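Local coordinates for phenazine biosynthesis protein PhzF family (Enterococcus faecalis, PDB 1S7J) that is probably an isomerase of the PhzF family, related to phenazine biosynthesis proteins, at residues A140-G143 / R144-F148; K216-Q220 / T221-A225; E32-M35 / Q36-I40. One frame throughout, in Å; residues are numbered along the deposited sequence.

In the fold
Along the chain contact 3 comes first, then contact 1, then contact 2. Contacts 1 and 2 lie near each other, their centres about 18 Å apart and their nearest atoms about 7 Å, and Tyr213 of helix 207-218 joins them: its ring meets those of Tyr141 and Phe147, and its hydroxyl bonds Arg217. Contact 3 lies far off, its centre about 33 Å from that of contact 1 and about 40 Å from that of contact 2; contacts 2 and 3 lie on opposite sides of the chain's centre. Glu46, the predicted active-site residue, has its side chain about 7 Å from that of Ala39 in contact 3 and about 10 Å from that of Arg144 in contact 1.

Contact 1 of 3, residues A140-G143 / R144-F148; sequences AYLG and RDLFF
Tyr141 and Phe147 are paired across a beta hairpin made by strands 139-142 and 146-149, as an antiparallel hydrogen-bonded pair. Tyr141 N gives its hydrogen to Phe147 O at 2.9 Å, and Phe147 N returns a bond to Tyr141 O, also at 2.9 Å; both are bent, with N-H...O angles of 132° and 137°. Nearer the turn, Gly143 N reaches Asp145 O at 3.2 Å. A CA-H...O contact from Ala140 to Phe147 O adds to the ladder.

Among the apolar contacts, the aromatic pair comes closest. Tyr141 CD1 lies 3.5 Å from Phe147 CD2, with the ring planes 81° apart in an oblique meeting. Tyr213 of helix 207-218 meets both rings, and Tyr141 OH bonds Glu139. On the other face of the sheet, Ala140 CB approaches the edge of the Phe148 ring, 4.0 Å from CD2, and Leu142 CD2 touches Leu146 CD2 at 3.9 Å.

The charged pair sits at the turn. Arg144 NH2 forms a salt bridge with Asp145 OD1 at 2.8 Å, the carboxylate carbon lying at the edge of the guanidinium, in its plane. Arg144 NH1 bonds Ser205 OG, and Asp145 OD2 takes a weak bond from Gly174 N.

Backbone bonds thus set the pairing, with Tyr141 and Phe147 on one face and Ala140, Leu142, Leu146 and the Phe148 ring on the other, while the outside bonds of Arg144 and Asp145 tie the turn to neighbouring parts of the chain.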
loop_
_atom_site.group_PDB
_atom_site.type_symbol
_atom_site.label_atom_id
_atom_site.label_comp_id
_atom_site.label_asym_id
_atom_site.label_seq_id
_atom_site.Cartn_x
_atom_site.Cartn_y
_atom_site.Cartn_z
ATOM N N ALA A 140 17.720 -6.193 12.174
ATOM C CA ALA A 140 17.245 -4.825 11.984
ATOM C C ALA A 140 17.904 -4.205 10.755
ATOM O O ALA A 140 19.056 -4.514 10.436
ATOM C CB ALA A 140 17.520 -3.990 13.223
ATOM N N TYR A 141 17.142 -3.376 10.036
ATOM C CA TYR A 141 17.620 -2.710 8.827
ATOM C C TYR A 141 16.922 -1.357 8.684
ATOM O O TYR A 141 15.954 -1.072 9.396
ATOM C CB TYR A 141 17.311 -3.559 7.595
ATOM C CG TYR A 141 17.860 -4.970 7.622
ATOM C CD1 TYR A 141 17.105 -6.020 8.140
ATOM C CD2 TYR A 141 19.109 -5.261 7.088
ATOM C CE1 TYR A 141 17.578 -7.334 8.117
ATOM C CE2 TYR A 141 19.597 -6.574 7.056
ATOM C CZ TYR A 141 18.823 -7.606 7.572
ATOM O OH TYR A 141 19.290 -8.913 7.512
ATOM N N LEU A 142 17.424 -0.513 7.786
ATOM C CA LEU A 142 16.817 0.792 7.562
ATOM C C LEU A 142 16.693 1.118 6.071
ATOM O O LEU A 142 17.505 0.687 5.252
ATOM C CB LEU A 142 17.604 1.895 8.307
ATOM C CG LEU A 142 17.061 3.343 8.511
ATOM C CD1 LEU A 142 17.400 4.232 7.324
ATOM C CD2 LEU A 142 15.562 3.362 8.822
ATOM N N GLY A 143 15.617 1.799 5.747
ATOM C CA GLY A 143 15.329 2.224 4.396
ATOM C C GLY A 143 14.490 3.448 4.630
ATOM O O GLY A 143 14.901 4.348 5.394
ATOM N N ARG A 144 13.332 3.535 4.008
ATOM C CA ARG A 144 12.468 4.669 4.251
ATOM C C ARG A 144 11.934 4.461 5.677
ATOM O O ARG A 144 11.776 5.414 6.449
ATOM C CB ARG A 144 11.305 4.717 3.248
ATOM C CG ARG A 144 10.425 5.960 3.384
ATOM C CD ARG A 144 8.984 5.606 3.740
ATOM N NE ARG A 144 8.160 5.378 2.555
ATOM C CZ ARG A 144 7.349 4.330 2.362
ATOM N NH1 ARG A 144 6.645 4.267 1.247
ATOM N NH2 ARG A 144 7.261 3.355 3.250
ATOM N N ASP A 145 11.714 3.183 6.024
ATOM C CA ASP A 145 11.205 2.782 7.337
ATOM C C ASP A 145 12.130 1.813 8.024
ATOM O O ASP A 145 12.939 1.135 7.386
ATOM C CB ASP A 145 9.866 2.044 7.189
ATOM C CG ASP A 145 9.003 2.594 6.113
ATOM O OD1 ASP A 145 8.725 1.850 5.148
ATOM O OD2 ASP A 145 8.589 3.766 6.223
ATOM N N LEU A 146 11.980 1.702 9.341
ATOM C CA LEU A 146 12.758 0.753 10.105
ATOM C C LEU A 146 12.266 -0.614 9.626
ATOM O O LEU A 146 11.104 -0.750 9.244
ATOM C CB LEU A 146 12.541 0.953 11.596
ATOM C CG LEU A 146 13.420 2.087 12.136
ATOM C CD1 LEU A 146 12.891 2.609 13.471
ATOM C CD2 LEU A 146 14.866 1.590 12.248
ATOM N N PHE A 147 13.116 -1.607 9.671
ATOM C CA PHE A 147 12.772 -2.917 9.152
ATOM C C PHE A 147 13.235 -4.005 10.116
ATOM O O PHE A 147 14.413 -4.347 10.149
ATOM C CB PHE A 147 13.485 -3.041 7.796
ATOM C CG PHE A 147 13.153 -4.257 7.016
ATOM C CD1 PHE A 147 12.300 -4.176 5.919
ATOM C CD2 PHE A 147 13.745 -5.486 7.314
ATOM C CE1 PHE A 147 12.046 -5.291 5.123
ATOM C CE2 PHE A 147 13.498 -6.608 6.525
ATOM C CZ PHE A 147 12.643 -6.509 5.427
ATOM N N PHE A 148 12.305 -4.557 10.885
ATOM C CA PHE A 148 12.641 -5.593 11.863
ATOM C C PHE A 148 12.165 -6.964 11.455
ATOM O O PHE A 148 11.070 -7.116 10.930
ATOM C CB PHE A 148 12.043 -5.238 13.222
ATOM C CG PHE A 148 12.302 -3.832 13.655
ATOM C CD1 PHE A 148 11.246 -2.979 13.958
ATOM C CD2 PHE A 148 13.614 -3.344 13.753
ATOM C CE1 PHE A 148 11.476 -1.669 14.352
ATOM C CE2 PHE A 148 13.855 -2.037 14.147
ATOM C CZ PHE A 148 12.783 -1.192 14.447
#

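Contact 2 of 3, residues K216-Q220 / T221-A225; sequences KRLNQ and TTLSA
The backbone leaves helix 207-218 after Leu218, turns at Asn219 with positive phi (63°), and runs through Gln220 and Thr221 into strand 222-227. This bend brings Leu218, in the last turn of the helix, close to Leu223 on the strand. Leu218 CD1 meets Leu223 CD2 at 3.7 Å, one methyl on another, the two side chains passing at a slant. Leu223 is buried, while Leu218 keeps part of its surface accessible.

Gln220 approaches the same leucine from the loop. With CG anti to the carbonyl carbon (chi1 -63°) and the chain extended beyond it, the amide is carried across Leu223, where NE2 stands 3.6 Å from CD2. The same nitrogen comes within 3.2 Å of Thr222 O. NE2 is hydrogen-bonded to Asp185 OD2, a carboxylate oxygen that also accepts a hydrogen from Ser224 N. Asp185 therefore ties the connecting loop to the strand, and the side chains of Leu218 and Leu223 both touch this residue.

Beyond the turn the strand is held by its neighbours: Leu223 pairs through its backbone with Cys237 of strand 234-240, and Ser224 with Phe186 of strand 186-192. The arrangement is a helix-to-strand connection with a left-handed residue just after the helix end, leading helix 207-218 into a strand that runs parallel to 186-192 and antiparallel to 234-240.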
loop_
_atom_site.group_PDB
_atom_site.type_symbol
_atom_site.label_atom_id
_atom_site.label_comp_id
_atom_site.label_asym_id
_atom_site.label_seq_id
_atom_site.Cartn_x
_atom_site.Cartn_y
_atom_site.Cartn_z
ATOM N N LYS A 216 16.559 -12.120 -1.731
ATOM C CA LYS A 216 17.964 -12.394 -1.474
ATOM C C LYS A 216 18.111 -13.501 -0.435
ATOM O O LYS A 216 18.829 -14.473 -0.653
ATOM C CB LYS A 216 18.678 -11.123 -0.985
ATOM C CG LYS A 216 20.158 -11.337 -0.664
ATOM C CD LYS A 216 20.885 -10.023 -0.373
ATOM C CE LYS A 216 22.375 -10.271 -0.108
ATOM N NZ LYS A 216 23.157 -9.003 0.009
ATOM N N ARG A 217 17.421 -13.346 0.691
ATOM C CA ARG A 217 17.481 -14.322 1.764
ATOM C C ARG A 217 16.918 -15.712 1.387
ATOM O O ARG A 217 17.476 -16.733 1.793
ATOM C CB ARG A 217 16.773 -13.787 3.013
ATOM C CG ARG A 217 17.115 -14.549 4.279
ATOM C CD ARG A 217 15.868 -15.038 4.992
ATOM N NE ARG A 217 15.667 -14.350 6.264
ATOM C CZ ARG A 217 15.401 -14.964 7.412
ATOM N NH1 ARG A 217 15.234 -14.254 8.521
ATOM N NH2 ARG A 217 15.300 -16.291 7.453
ATOM N N LEU A 218 15.802 -15.738 0.659
ATOM C CA LEU A 218 15.193 -17.015 0.248
ATOM C C LEU A 218 15.734 -17.518 -1.073
ATOM O O LEU A 218 15.516 -18.686 -1.442
ATOM C CB LEU A 218 13.669 -16.892 0.166
ATOM C CG LEU A 218 12.913 -16.707 1.479
ATOM C CD1 LEU A 218 11.417 -16.729 1.218
ATOM C CD2 LEU A 218 13.299 -17.810 2.458
ATOM N N ASN A 219 16.416 -16.633 -1.795
ATOM C CA ASN A 219 17.020 -16.946 -3.092
ATOM C C ASN A 219 15.949 -17.318 -4.136
ATOM O O ASN A 219 15.924 -18.440 -4.660
ATOM C CB ASN A 219 18.048 -18.081 -2.929
ATOM C CG ASN A 219 19.134 -18.050 -3.981
ATOM O OD1 ASN A 219 19.693 -19.091 -4.339
ATOM N ND2 ASN A 219 19.466 -16.851 -4.476
ATOM N N GLN A 220 15.058 -16.360 -4.418
ATOM C CA GLN A 220 13.973 -16.557 -5.394
ATOM C C GLN A 220 13.693 -15.294 -6.203
ATOM O O GLN A 220 14.065 -14.179 -5.803
ATOM C CB GLN A 220 12.687 -16.988 -4.686
ATOM C CG GLN A 220 12.791 -18.321 -3.976
ATOM C CD GLN A 220 11.585 -18.635 -3.116
ATOM O OE1 GLN A 220 11.468 -19.735 -2.577
ATOM N NE2 GLN A 220 10.684 -17.672 -2.976
ATOM N N THR A 221 13.067 -15.484 -7.361
ATOM C CA THR A 221 12.696 -14.372 -8.242
ATOM C C THR A 221 11.245 -14.023 -7.944
ATOM O O THR A 221 10.846 -12.859 -8.007
ATOM C CB THR A 221 12.802 -14.770 -9.741
ATOM O OG1 THR A 221 14.133 -15.226 -10.026
ATOM C CG2 THR A 221 12.468 -13.571 -10.638
ATOM N N THR A 222 10.456 -15.052 -7.638
ATOM C CA THR A 222 9.049 -14.873 -7.316
ATOM C C THR A 222 8.722 -15.355 -5.912
ATOM O O THR A 222 9.171 -16.427 -5.483
ATOM C CB THR A 222 8.127 -15.573 -8.342
ATOM O OG1 THR A 222 8.512 -16.951 -8.494
ATOM C CG2 THR A 222 8.213 -14.874 -9.684
ATOM N N LEU A 223 7.976 -14.538 -5.179
ATOM C CA LEU A 223 7.589 -14.860 -3.824
ATOM C C LEU A 223 6.128 -14.556 -3.564
ATOM O O LEU A 223 5.552 -13.653 -4.174
ATOM C CB LEU A 223 8.425 -14.059 -2.818
ATOM C CG LEU A 223 9.942 -14.106 -2.866
ATOM C CD1 LEU A 223 10.467 -12.757 -3.337
ATOM C CD2 LEU A 223 10.485 -14.428 -1.484
ATOM N N SER A 224 5.535 -15.317 -2.667
ATOM C CA SER A 224 4.158 -15.117 -2.270
ATOM C C SER A 224 4.226 -14.402 -0.898
ATOM O O SER A 224 5.068 -14.744 -0.055
ATOM C CB SER A 224 3.416 -16.461 -2.183
ATOM O OG SER A 224 4.222 -17.479 -1.589
ATOM N N ALA A 225 3.409 -13.379 -0.712
ATOM C CA ALA A 225 3.417 -12.629 0.534
ATOM C C ALA A 225 2.021 -12.366 1.086
ATOM O O ALA A 225 1.023 -12.477 0.369
ATOM C CB ALA A 225 4.145 -11.323 0.343
#

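Contact 3 of 3, residues E32-M35 / Q36-I40; sequences EAVM and QNIAI
Ala33 O receives the hydrogen of Asn37 N at 2.8 Å, an almost straight bond (167°) that arrives nearly along the C=O axis. Side-chain carbons of the next turn also crowd this carbonyl: Gln36 CB lies 3.3 Å from Ala33 O, and Asn37 CB 3.5 Å. The Asn37 side chain stays beside the same oxygen farther out, with its CG 3.6 Å from Ala33 O.

The residues before and after repeat the pattern. Gln36 N bonds Glu32 O and Ile38 N bonds Val34 O, both at 3.0 Å, while the bond from Ala39 N to Met35 O is weak. These i to i+4 bonds mark the first turns of an alpha helix, 32-42, the helical part of a beta-alpha-beta unit whose strands, 19-25 and 47-53, run parallel.

One side of this helix is packed against strands. Met35 is buried among Phe49, Arg60 and Phe62, and also touches Trp29 and Leu30; Ile38 also touches Phe49, and Ala39 rests on Thr47 and Phe62. Val34 CG1 meets Ile38 CD1 at 4.1 Å, where the two branched chains intersect at an angle. The first torsion of Ile38 (chi1 -72°) turns CG1 away from its own carbonyl carbon and to 3.1 Å from Val34 O, so the branch runs beside the same carbonyl that takes its backbone hydrogen.

Glu32 and Gln36 point the same way, side by side, with carboxylate and amide planes 68° apart. Their OE1 atoms remain 4.1 Å from each other. Gln36 NE2 gives a weak hydrogen bond to Thr63 O, whereas Glu32 OE2 lies close to the like-charged Glu67, a proximity that could raise the proton affinity of either carboxylate.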
loop_
_atom_site.group_PDB
_atom_site.type_symbol
_atom_site.label_atom_id
_atom_site.label_comp_id
_atom_site.label_asym_id
_atom_site.label_seq_id
_atom_site.Cartn_x
_atom_site.Cartn_y
_atom_site.Cartn_z
ATOM N N GLU A 32 -8.930 22.215 -5.866
ATOM C CA GLU A 32 -8.147 21.543 -4.826
ATOM C C GLU A 32 -8.937 21.399 -3.522
ATOM O O GLU A 32 -8.943 20.323 -2.904
ATOM C CB GLU A 32 -6.847 22.335 -4.587
ATOM C CG GLU A 32 -6.386 22.457 -3.120
ATOM C CD GLU A 32 -5.599 21.251 -2.626
ATOM O OE1 GLU A 32 -5.595 21.008 -1.390
ATOM O OE2 GLU A 32 -4.967 20.558 -3.459
ATOM N N ALA A 33 -9.592 22.490 -3.117
ATOM C CA ALA A 33 -10.382 22.538 -1.884
ATOM C C ALA A 33 -11.473 21.471 -1.851
ATOM O O ALA A 33 -11.603 20.719 -0.878
ATOM C CB ALA A 33 -10.996 23.923 -1.725
ATOM N N VAL A 34 -12.253 21.407 -2.914
ATOM C CA VAL A 34 -13.328 20.448 -3.014
ATOM C C VAL A 34 -12.847 19.015 -2.887
ATOM O O VAL A 34 -13.521 18.179 -2.276
ATOM C CB VAL A 34 -14.078 20.599 -4.326
ATOM C CG1 VAL A 34 -15.219 19.605 -4.398
ATOM C CG2 VAL A 34 -14.586 22.022 -4.470
ATOM N N MET A 35 -11.724 18.707 -3.507
ATOM C CA MET A 35 -11.177 17.368 -3.451
ATOM C C MET A 35 -10.690 17.022 -2.047
ATOM O O MET A 35 -10.724 15.856 -1.633
ATOM C CB MET A 35 -10.050 17.207 -4.469
ATOM C CG MET A 35 -10.513 17.292 -5.918
ATOM S SD MET A 35 -9.263 16.687 -7.084
ATOM C CE MET A 35 -8.464 18.247 -7.494
ATOM N N GLN A 36 -10.179 18.029 -1.345
ATOM C CA GLN A 36 -9.700 17.862 0.021
ATOM C C GLN A 36 -10.903 17.577 0.906
ATOM O O GLN A 36 -10.902 16.642 1.710
ATOM C CB GLN A 36 -9.031 19.148 0.505
ATOM C CG GLN A 36 -8.476 19.051 1.923
ATOM C CD GLN A 36 -7.303 18.093 2.014
ATOM O OE1 GLN A 36 -6.160 18.474 1.743
ATOM N NE2 GLN A 36 -7.574 16.835 2.383
ATOM N N ASN A 37 -11.930 18.396 0.738
ATOM C CA ASN A 37 -13.161 18.281 1.502
ATOM C C ASN A 37 -13.841 16.950 1.311
ATOM O O ASN A 37 -14.462 16.428 2.234
ATOM C CB ASN A 37 -14.114 19.424 1.164
ATOM C CG ASN A 37 -13.791 20.706 1.927
ATOM O OD1 ASN A 37 -14.134 21.803 1.481
ATOM N ND2 ASN A 37 -13.176 20.556 3.086
ATOM N N ILE A 38 -13.745 16.390 0.113
ATOM C CA ILE A 38 -14.345 15.091 -0.151
ATOM C C ILE A 38 -13.628 14.024 0.622
ATOM O O ILE A 38 -14.250 13.078 1.105
ATOM C CB ILE A 38 -14.301 14.736 -1.660
ATOM C CG1 ILE A 38 -15.297 15.587 -2.430
ATOM C CG2 ILE A 38 -14.583 13.260 -1.868
ATOM C CD1 ILE A 38 -15.155 15.486 -3.911
ATOM N N ALA A 39 -12.293 14.168 0.734
ATOM C CA ALA A 39 -11.461 13.195 1.452
ATOM C C ALA A 39 -11.722 13.258 2.951
ATOM O O ALA A 39 -11.643 12.247 3.658
ATOM C CB ALA A 39 -9.995 13.441 1.152
ATOM N N ILE A 40 -11.983 14.457 3.449
ATOM C CA ILE A 40 -12.272 14.644 4.860
ATOM C C ILE A 40 -13.612 13.979 5.136
ATOM O O ILE A 40 -13.758 13.178 6.070
ATOM C CB ILE A 40 -12.374 16.145 5.211
ATOM C CG1 ILE A 40 -11.015 16.821 5.007
ATOM C CG2 ILE A 40 -12.838 16.324 6.635
ATOM C CD1 ILE A 40 -11.043 18.325 5.176
#